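Local coordinates for protein CT_858 (Chlamydia trachomatis, PDB 3DOR) that probably cleaves proteins as a serine-type endopeptidase secreted by the bacterium, and forms a dimer in its mature state, at residues K5-F13 with Q500-K508; L14-P24 with T509-A517. All coordinates share one frame; numbering follows the deposited sequence.

Interaction 1. Residues K5-F13 with Q500-K508; sequences KNALQDLSF and QFPNRTGIK
A water joins Asn6 OD1 and Asp10 OD2 of the helix to Arg504 N of the loop 500-506. It donates to both side-chain oxygens, and it accepts from Arg504 N at 2.7 Å between water O and that nitrogen. The Asn6 amide lies against the start of the Arg504 side chain, with OD1 3.6 Å from Arg504 CB. Its ND2 bonds to Leu2 O in the preceding turn. Asp10 also faces Thr505 OG1, but that approach is too short to be trusted in detail. Its other oxygen, OD1, sits in the plane of the Phe501 ring, 3.5 Å from CE1 of that ring.

Phe13 meets Phe501 edge to face, in a T-shaped pair with planes at 63°. Its CD2 stands over the ring centre, while Asn503 ND2 lies over the opposite face, near the rim. Asn503 keeps the loop in shape. Its OD1 accepts from Ile507 N at 2.8 Å, using a lone pair, and its ND2 donates to Phe501 O and Ile507 O. A chi1 of 62° sets the amide between backbone N and carbonyl carbon, where it bonds to the backbone of Phe501 and of Ile507. Phe13 also stacks on Phe13 of the second subunit, which places the contact at the dimer interface. Through the water, the Asp10 carboxylate and the loop backbone share one polar site beside the aromatic pair.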
loop_
_atom_site.group_PDB
_atom_site.type_symbol
_atom_site.label_atom_id
_atom_site.label_comp_id
_atom_site.label_asym_id
_atom_site.label_seq_id
_atom_site.Cartn_x
_atom_site.Cartn_y
_atom_site.Cartn_z
ATOM N N LYS B 5 2.936 -13.394 -24.257
ATOM C CA LYS B 5 2.898 -11.953 -24.469
ATOM C C LYS B 5 2.857 -11.193 -23.148
ATOM O O LYS B 5 3.546 -10.188 -22.983
ATOM C CB LYS B 5 1.688 -11.570 -25.328
ATOM C CG LYS B 5 1.785 -12.067 -26.767
ATOM C CD LYS B 5 0.507 -11.812 -27.565
ATOM C CE LYS B 5 0.652 -12.335 -28.990
ATOM N NZ LYS B 5 1.038 -13.781 -29.018
ATOM N N ASN B 6 2.048 -11.674 -22.214
ATOM C CA ASN B 6 1.942 -11.030 -20.914
ATOM C C ASN B 6 3.247 -11.161 -20.132
ATOM O O ASN B 6 3.674 -10.222 -19.459
ATOM C CB ASN B 6 0.781 -11.636 -20.121
ATOM C CG ASN B 6 -0.547 -10.976 -20.443
ATOM O OD1 ASN B 6 -0.788 -9.829 -20.072
ATOM N ND2 ASN B 6 -1.413 -11.695 -21.141
ATOM N N ALA B 7 3.881 -12.322 -20.236
ATOM C CA ALA B 7 5.138 -12.568 -19.547
ATOM C C ALA B 7 6.190 -11.605 -20.068
ATOM O O ALA B 7 6.944 -11.018 -19.297
ATOM C CB ALA B 7 5.587 -14.010 -19.763
ATOM N N LEU B 8 6.239 -11.443 -21.386
ATOM C CA LEU B 8 7.200 -10.538 -21.997
ATOM C C LEU B 8 6.906 -9.107 -21.568
ATOM O O LEU B 8 7.821 -8.323 -21.293
ATOM C CB LEU B 8 7.128 -10.642 -23.524
ATOM C CG LEU B 8 7.789 -11.852 -24.197
ATOM C CD1 LEU B 8 7.260 -12.006 -25.626
ATOM C CD2 LEU B 8 9.302 -11.667 -24.206
ATOM N N GLN B 9 5.619 -8.769 -21.518
ATOM C CA GLN B 9 5.204 -7.427 -21.127
ATOM C C GLN B 9 5.657 -7.131 -19.698
ATOM O O GLN B 9 6.292 -6.113 -19.428
ATOM C CB GLN B 9 3.681 -7.305 -21.203
ATOM C CG GLN B 9 3.189 -6.031 -21.858
ATOM C CD GLN B 9 3.794 -4.784 -21.247
ATOM O OE1 GLN B 9 3.627 -4.517 -20.056
ATOM N NE2 GLN B 9 4.505 -4.010 -22.063
ATOM N N ASP B 10 5.332 -8.032 -18.780
ATOM C CA ASP B 10 5.699 -7.828 -17.389
ATOM C C ASP B 10 7.210 -7.863 -17.178
ATOM O O ASP B 10 7.740 -7.145 -16.326
ATOM C CB ASP B 10 4.972 -8.851 -16.507
ATOM C CG ASP B 10 3.460 -8.679 -16.559
ATOM O OD1 ASP B 10 2.997 -7.518 -16.523
ATOM O OD2 ASP B 10 2.731 -9.691 -16.632
ATOM N N LEU B 11 7.903 -8.675 -17.970
ATOM C CA LEU B 11 9.356 -8.760 -17.874
ATOM C C LEU B 11 9.892 -7.383 -18.242
ATOM O O LEU B 11 10.748 -6.826 -17.552
ATOM C CB LEU B 11 9.907 -9.793 -18.866
ATOM C CG LEU B 11 11.291 -10.416 -18.631
ATOM C CD1 LEU B 11 11.750 -11.080 -19.917
ATOM C CD2 LEU B 11 12.305 -9.382 -18.204
ATOM N N SER B 12 9.371 -6.829 -19.332
ATOM C CA SER B 12 9.821 -5.523 -19.789
ATOM C C SER B 12 9.570 -4.471 -18.720
ATOM O O SER B 12 10.343 -3.525 -18.576
ATOM C CB SER B 12 9.111 -5.120 -21.088
ATOM O OG SER B 12 7.760 -4.766 -20.848
ATOM N N PHE B 13 8.480 -4.623 -17.975
ATOM C CA PHE B 13 8.195 -3.665 -16.918
ATOM C C PHE B 13 9.240 -3.803 -15.810
ATOM O O PHE B 13 9.783 -2.804 -15.328
ATOM C CB PHE B 13 6.797 -3.884 -16.337
ATOM C CG PHE B 13 6.438 -2.896 -15.261
ATOM C CD1 PHE B 13 6.420 -1.529 -15.534
ATOM C CD2 PHE B 13 6.132 -3.328 -13.974
ATOM C CE1 PHE B 13 6.102 -0.601 -14.540
ATOM C CE2 PHE B 13 5.810 -2.412 -12.968
ATOM C CZ PHE B 13 5.794 -1.044 -13.251
ATOM N N GLN B 500 3.767 -3.317 -6.604
ATOM C CA GLN B 500 2.624 -4.142 -6.952
ATOM C C GLN B 500 2.010 -3.509 -8.190
ATOM O O GLN B 500 2.142 -2.309 -8.408
ATOM C CB GLN B 500 1.589 -4.157 -5.819
ATOM C CG GLN B 500 2.146 -4.497 -4.431
ATOM C CD GLN B 500 2.151 -3.296 -3.478
ATOM O OE1 GLN B 500 2.119 -3.459 -2.256
ATOM N NE2 GLN B 500 2.198 -2.093 -4.034
ATOM N N PHE B 501 1.352 -4.310 -9.011
ATOM C CA PHE B 501 0.718 -3.786 -10.214
ATOM C C PHE B 501 -0.115 -4.901 -10.817
ATOM O O PHE B 501 0.281 -6.053 -10.776
ATOM C CB PHE B 501 1.779 -3.289 -11.209
ATOM C CG PHE B 501 2.688 -4.370 -11.728
ATOM C CD1 PHE B 501 2.418 -5.004 -12.938
ATOM C CD2 PHE B 501 3.802 -4.770 -10.999
ATOM C CE1 PHE B 501 3.243 -6.019 -13.412
ATOM C CE2 PHE B 501 4.632 -5.786 -11.465
ATOM C CZ PHE B 501 4.351 -6.410 -12.672
ATOM N N PRO B 502 -1.299 -4.574 -11.363
ATOM C CA PRO B 502 -2.148 -5.608 -11.958
ATOM C C PRO B 502 -1.497 -6.232 -13.186
ATOM O O PRO B 502 -0.876 -5.538 -13.994
ATOM C CB PRO B 502 -3.439 -4.855 -12.276
ATOM C CG PRO B 502 -2.969 -3.459 -12.521
ATOM C CD PRO B 502 -1.941 -3.251 -11.435
ATOM N N ASN B 503 -1.629 -7.547 -13.316
ATOM C CA ASN B 503 -1.010 -8.256 -14.431
ATOM C C ASN B 503 -1.642 -9.630 -14.565
ATOM O O ASN B 503 -2.299 -10.104 -13.642
ATOM C CB ASN B 503 0.487 -8.409 -14.162
ATOM C CG ASN B 503 0.764 -9.240 -12.922
ATOM O OD1 ASN B 503 1.085 -10.428 -13.012
ATOM N ND2 ASN B 503 0.610 -8.624 -11.751
ATOM N N ARG B 504 -1.426 -10.263 -15.714
ATOM C CA ARG B 504 -1.977 -11.586 -15.996
ATOM C C ARG B 504 -0.935 -12.683 -15.781
ATOM O O ARG B 504 -1.173 -13.846 -16.107
ATOM C CB ARG B 504 -2.476 -11.652 -17.446
ATOM C CG ARG B 504 -3.630 -10.724 -17.795
ATOM C CD ARG B 504 -4.964 -11.334 -17.419
ATOM N NE ARG B 504 -6.101 -10.487 -17.790
ATOM C CZ ARG B 504 -6.388 -10.106 -19.032
ATOM N NH1 ARG B 504 -5.620 -10.489 -20.046
ATOM N NH2 ARG B 504 -7.448 -9.344 -19.266
ATOM N N THR B 505 0.225 -12.312 -15.245
ATOM C CA THR B 505 1.283 -13.286 -14.997
ATOM C C THR B 505 1.242 -13.783 -13.556
ATOM O O THR B 505 2.056 -14.614 -13.151
ATOM C CB THR B 505 2.685 -12.689 -15.277
ATOM O OG1 THR B 505 2.695 -12.074 -16.570
ATOM C CG2 THR B 505 3.744 -13.783 -15.251
ATOM N N GLY B 506 0.296 -13.270 -12.775
ATOM C CA GLY B 506 0.186 -13.698 -11.394
ATOM C C GLY B 506 1.230 -13.143 -10.443
ATOM O O GLY B 506 1.462 -13.707 -9.371
ATOM N N ILE B 507 1.866 -12.045 -10.826
ATOM C CA ILE B 507 2.879 -11.423 -9.984
ATOM C C ILE B 507 2.197 -10.683 -8.836
ATOM O O ILE B 507 1.310 -9.866 -9.061
ATOM C CB ILE B 507 3.720 -10.435 -10.789
ATOM C CG1 ILE B 507 4.386 -11.164 -11.958
ATOM C CG2 ILE B 507 4.756 -9.789 -9.889
ATOM C CD1 ILE B 507 5.244 -10.268 -12.822
ATOM N N LYS B 508 2.605 -10.973 -7.606
ATOM C CA LYS B 508 1.996 -10.336 -6.440
ATOM C C LYS B 508 2.807 -9.130 -5.995
ATOM O O LYS B 508 2.266 -8.046 -5.771
ATOM C CB LYS B 508 1.877 -11.344 -5.295
ATOM C CG LYS B 508 1.133 -10.823 -4.067
ATOM C CD LYS B 508 0.963 -11.920 -3.014
ATOM C CE LYS B 508 0.116 -11.435 -1.843
ATOM N NZ LYS B 508 -0.105 -12.476 -0.801
HETATM O O HOH W 1 0.093 -8.879 -17.514
#

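Interaction 2. Residues L14-P24 with T509-A517; sequences LEHLLQVKYAP and TCSLTGSLA
Ala23 N donates to Thr513 O at 3.0 Å, at the close end of this contact. The donor is tilted 18° from the carbonyl plane. The same oxygen receives a CA-H contact from Tyr22. Ala23 CB presses on the backbone beyond, 3.2 Å from Ser515 N. Pro24 packs alongside: its CB meets Leu516 CD2 at 3.6 Å, and its CG and CD rest against Thr513 CB. The Pro24 CG also lies over one face of the Tyr22 ring, near the rim. CG of Tyr22 is anti to the backbone N (chi1 -173°), which brings the ring across Thr513 at an oblique angle. Tyr22 OH and Thr513 OG1 both bond to Asp71 OD2.

The fold here is a helix laid on an antiparallel sheet. Helix 14-20 runs nearly parallel to strand 509-513, their axes 9.7 Å apart. Pro24 takes the N-cap position of the next helix, 25-32. Along the first helix the packing is apolar. Leu512 fits closely: CD1 meets Leu17 CB, and CD2 meets Leu18 CD2 at 3.8 Å. It is looser farther back, where Leu14 CD2 only grazes Cys510 SG at 4.1 Å. On the outer side of the helix Gln19 is exposed to solvent, and Glu15 bonds to Ser40 OG.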
loop_
_atom_site.group_PDB
_atom_site.type_symbol
_atom_site.label_atom_id
_atom_site.label_comp_id
_atom_site.label_asym_id
_atom_site.label_seq_id
_atom_site.Cartn_x
_atom_site.Cartn_y
_atom_site.Cartn_z
ATOM N N LEU B 14 9.529 -5.039 -15.410
ATOM C CA LEU B 14 10.523 -5.272 -14.366
ATOM C C LEU B 14 11.869 -4.716 -14.792
ATOM O O LEU B 14 12.542 -4.041 -14.022
ATOM C CB LEU B 14 10.668 -6.760 -14.076
ATOM C CG LEU B 14 9.459 -7.483 -13.501
ATOM C CD1 LEU B 14 9.866 -8.926 -13.228
ATOM C CD2 LEU B 14 8.973 -6.796 -12.221
ATOM N N GLU B 15 12.259 -5.005 -16.029
ATOM C CA GLU B 15 13.526 -4.516 -16.553
ATOM C C GLU B 15 13.591 -2.998 -16.436
ATOM O O GLU B 15 14.640 -2.434 -16.119
ATOM C CB GLU B 15 13.694 -4.919 -18.022
ATOM C CG GLU B 15 14.990 -4.407 -18.639
ATOM C CD GLU B 15 15.077 -4.648 -20.140
ATOM O OE1 GLU B 15 16.060 -4.183 -20.759
ATOM O OE2 GLU B 15 14.167 -5.301 -20.697
ATOM N N HIS B 16 12.474 -2.327 -16.697
ATOM C CA HIS B 16 12.472 -0.875 -16.612
ATOM C C HIS B 16 12.621 -0.413 -15.164
ATOM O O HIS B 16 13.243 0.610 -14.896
ATOM C CB HIS B 16 11.196 -0.295 -17.236
ATOM C CG HIS B 16 11.114 1.194 -17.139
ATOM N ND1 HIS B 16 10.259 1.835 -16.265
ATOM C CD2 HIS B 16 11.843 2.167 -17.737
ATOM C CE1 HIS B 16 10.470 3.137 -16.326
ATOM N NE2 HIS B 16 11.425 3.366 -17.211
ATOM N N LEU B 17 12.061 -1.166 -14.227
ATOM C CA LEU B 17 12.185 -0.802 -12.815
ATOM C C LEU B 17 13.661 -0.884 -12.413
ATOM O O LEU B 17 14.150 -0.082 -11.618
ATOM C CB LEU B 17 11.355 -1.747 -11.933
ATOM C CG LEU B 17 9.836 -1.767 -12.138
ATOM C CD1 LEU B 17 9.184 -2.688 -11.112
ATOM C CD2 LEU B 17 9.282 -0.361 -12.014
ATOM N N LEU B 18 14.370 -1.852 -12.989
ATOM C CA LEU B 18 15.787 -2.043 -12.694
ATOM C C LEU B 18 16.685 -0.894 -13.142
ATOM O O LEU B 18 17.821 -0.775 -12.678
ATOM C CB LEU B 18 16.276 -3.353 -13.311
ATOM C CG LEU B 18 15.564 -4.587 -12.756
ATOM C CD1 LEU B 18 16.175 -5.839 -13.351
ATOM C CD2 LEU B 18 15.676 -4.604 -11.238
ATOM N N GLN B 19 16.194 -0.050 -14.046
ATOM C CA GLN B 19 16.988 1.086 -14.501
ATOM C C GLN B 19 16.559 2.385 -13.840
ATOM O O GLN B 19 17.308 3.356 -13.809
ATOM C CB GLN B 19 16.891 1.232 -16.020
ATOM C CG GLN B 19 17.534 0.079 -16.747
ATOM C CD GLN B 19 17.851 0.389 -18.181
ATOM O OE1 GLN B 19 16.952 0.574 -19.000
ATOM N NE2 GLN B 19 19.139 0.449 -18.501
ATOM N N VAL B 20 15.355 2.391 -13.286
ATOM C CA VAL B 20 14.832 3.590 -12.659
ATOM C C VAL B 20 14.871 3.601 -11.133
ATOM O O VAL B 20 15.003 4.665 -10.526
ATOM C CB VAL B 20 13.383 3.839 -13.146
ATOM C CG1 VAL B 20 12.725 4.926 -12.330
ATOM C CG2 VAL B 20 13.407 4.231 -14.614
ATOM N N LYS B 21 14.767 2.431 -10.515
ATOM C CA LYS B 21 14.770 2.363 -9.059
ATOM C C LYS B 21 15.547 1.206 -8.424
ATOM O O LYS B 21 15.132 0.681 -7.393
ATOM C CB LYS B 21 13.328 2.314 -8.546
ATOM C CG LYS B 21 12.762 3.646 -8.132
ATOM C CD LYS B 21 13.530 4.234 -6.966
ATOM C CE LYS B 21 12.599 4.982 -6.024
ATOM N NZ LYS B 21 11.715 4.039 -5.248
ATOM N N TYR B 22 16.654 0.790 -9.027
ATOM C CA TYR B 22 17.434 -0.289 -8.431
ATOM C C TYR B 22 18.844 0.227 -8.213
ATOM O O TYR B 22 19.696 0.164 -9.105
ATOM C CB TYR B 22 17.444 -1.516 -9.329
ATOM C CG TYR B 22 18.097 -2.705 -8.669
ATOM C CD1 TYR B 22 17.497 -3.345 -7.582
ATOM C CD2 TYR B 22 19.341 -3.160 -9.097
ATOM C CE1 TYR B 22 18.124 -4.408 -6.939
ATOM C CE2 TYR B 22 19.975 -4.214 -8.467
ATOM C CZ TYR B 22 19.368 -4.833 -7.387
ATOM O OH TYR B 22 20.036 -5.840 -6.732
ATOM N N ALA B 23 19.076 0.749 -7.013
ATOM C CA ALA B 23 20.359 1.339 -6.649
ATOM C C ALA B 23 21.596 0.468 -6.795
ATOM O O ALA B 23 22.643 0.956 -7.197
ATOM C CB ALA B 23 20.288 1.896 -5.227
ATOM N N PRO B 24 21.503 -0.825 -6.460
ATOM C CA PRO B 24 22.697 -1.674 -6.588
ATOM C C PRO B 24 23.101 -2.122 -7.990
ATOM O O PRO B 24 24.008 -2.941 -8.144
ATOM C CB PRO B 24 22.395 -2.854 -5.661
ATOM C CG PRO B 24 20.925 -2.895 -5.602
ATOM C CD PRO B 24 20.461 -1.472 -5.646
ATOM N N THR B 509 4.113 -9.324 -5.873
ATOM C CA THR B 509 5.000 -8.252 -5.460
ATOM C C THR B 509 6.406 -8.508 -5.975
ATOM O O THR B 509 6.822 -9.651 -6.152
ATOM C CB THR B 509 5.139 -8.155 -3.912
ATOM O OG1 THR B 509 3.850 -8.076 -3.296
ATOM C CG2 THR B 509 5.939 -6.924 -3.534
ATOM N N CYS B 510 7.128 -7.430 -6.229
ATOM C CA CYS B 510 8.511 -7.542 -6.619
ATOM C C CYS B 510 9.193 -6.582 -5.670
ATOM O O CYS B 510 8.933 -5.383 -5.713
ATOM C CB CYS B 510 8.752 -7.092 -8.053
ATOM S SG CYS B 510 10.513 -7.132 -8.441
ATOM N N SER B 511 10.026 -7.107 -4.780
ATOM C CA SER B 511 10.734 -6.247 -3.848
ATOM C C SER B 511 12.059 -5.910 -4.510
ATOM O O SER B 511 12.662 -6.759 -5.171
ATOM C CB SER B 511 10.957 -6.960 -2.512
ATOM O OG SER B 511 11.654 -8.178 -2.693
ATOM N N LEU B 512 12.489 -4.660 -4.356
ATOM C CA LEU B 512 13.735 -4.182 -4.939
ATOM C C LEU B 512 14.502 -3.373 -3.899
ATOM O O LEU B 512 13.991 -3.105 -2.812
ATOM C CB LEU B 512 13.438 -3.320 -6.174
ATOM C CG LEU B 512 12.807 -4.086 -7.347
ATOM C CD1 LEU B 512 12.344 -3.112 -8.423
ATOM C CD2 LEU B 512 13.822 -5.088 -7.915
ATOM N N THR B 513 15.723 -2.978 -4.250
ATOM C CA THR B 513 16.600 -2.229 -3.352
ATOM C C THR B 513 16.802 -0.805 -3.842
ATOM O O THR B 513 17.254 -0.589 -4.969
ATOM C CB THR B 513 17.948 -2.953 -3.245
ATOM O OG1 THR B 513 17.696 -4.312 -2.879
ATOM C CG2 THR B 513 18.859 -2.296 -2.196
ATOM N N GLY B 514 16.474 0.161 -2.985
ATOM C CA GLY B 514 16.581 1.560 -3.359
ATOM C C GLY B 514 17.814 2.328 -2.932
ATOM O O GLY B 514 17.873 3.548 -3.121
ATOM N N SER B 515 18.799 1.644 -2.359
ATOM C CA SER B 515 20.016 2.327 -1.938
ATOM C C SER B 515 21.175 1.364 -1.739
ATOM O O SER B 515 20.991 0.150 -1.718
ATOM C CB SER B 515 19.777 3.054 -0.621
ATOM O OG SER B 515 19.701 2.107 0.429
ATOM N N LEU B 516 22.374 1.924 -1.615
ATOM C CA LEU B 516 23.572 1.137 -1.353
ATOM C C LEU B 516 24.246 1.755 -0.140
ATOM O O LEU B 516 24.707 2.894 -0.191
ATOM C CB LEU B 516 24.553 1.175 -2.526
ATOM C CG LEU B 516 24.425 0.150 -3.647
ATOM C CD1 LEU B 516 25.595 0.340 -4.609
ATOM C CD2 LEU B 516 24.428 -1.271 -3.082
ATOM N N ALA B 517 24.287 1.014 0.956
ATOM C CA ALA B 517 24.931 1.512 2.162
ATOM C C ALA B 517 26.443 1.473 1.984
ATOM O O ALA B 517 26.981 0.571 1.323
ATOM C CB ALA B 517 24.534 0.662 3.349
#

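In the fold
Interactions 1 and 2 follow one another along the same two elements, helix 2-20 and strand 507-518. Their centres are 16 Å apart. Along the chain the order is 5-13, 14-24, 500-508, 509-517, so the contacts cross. Helix and strand advance in the same direction, and more than 480 residues lie between the paired segments. Interaction 1 is the outer one, about 27 Å from the centre of the chain, against about 17 Å for interaction 2. The strand belongs to the five-stranded antiparallel sheet and is part of the S41 peptidase region. The N-terminal helix is thus fastened to that late strand. Both contacts also touch the second subunit, so this union forms part of the dimer surface.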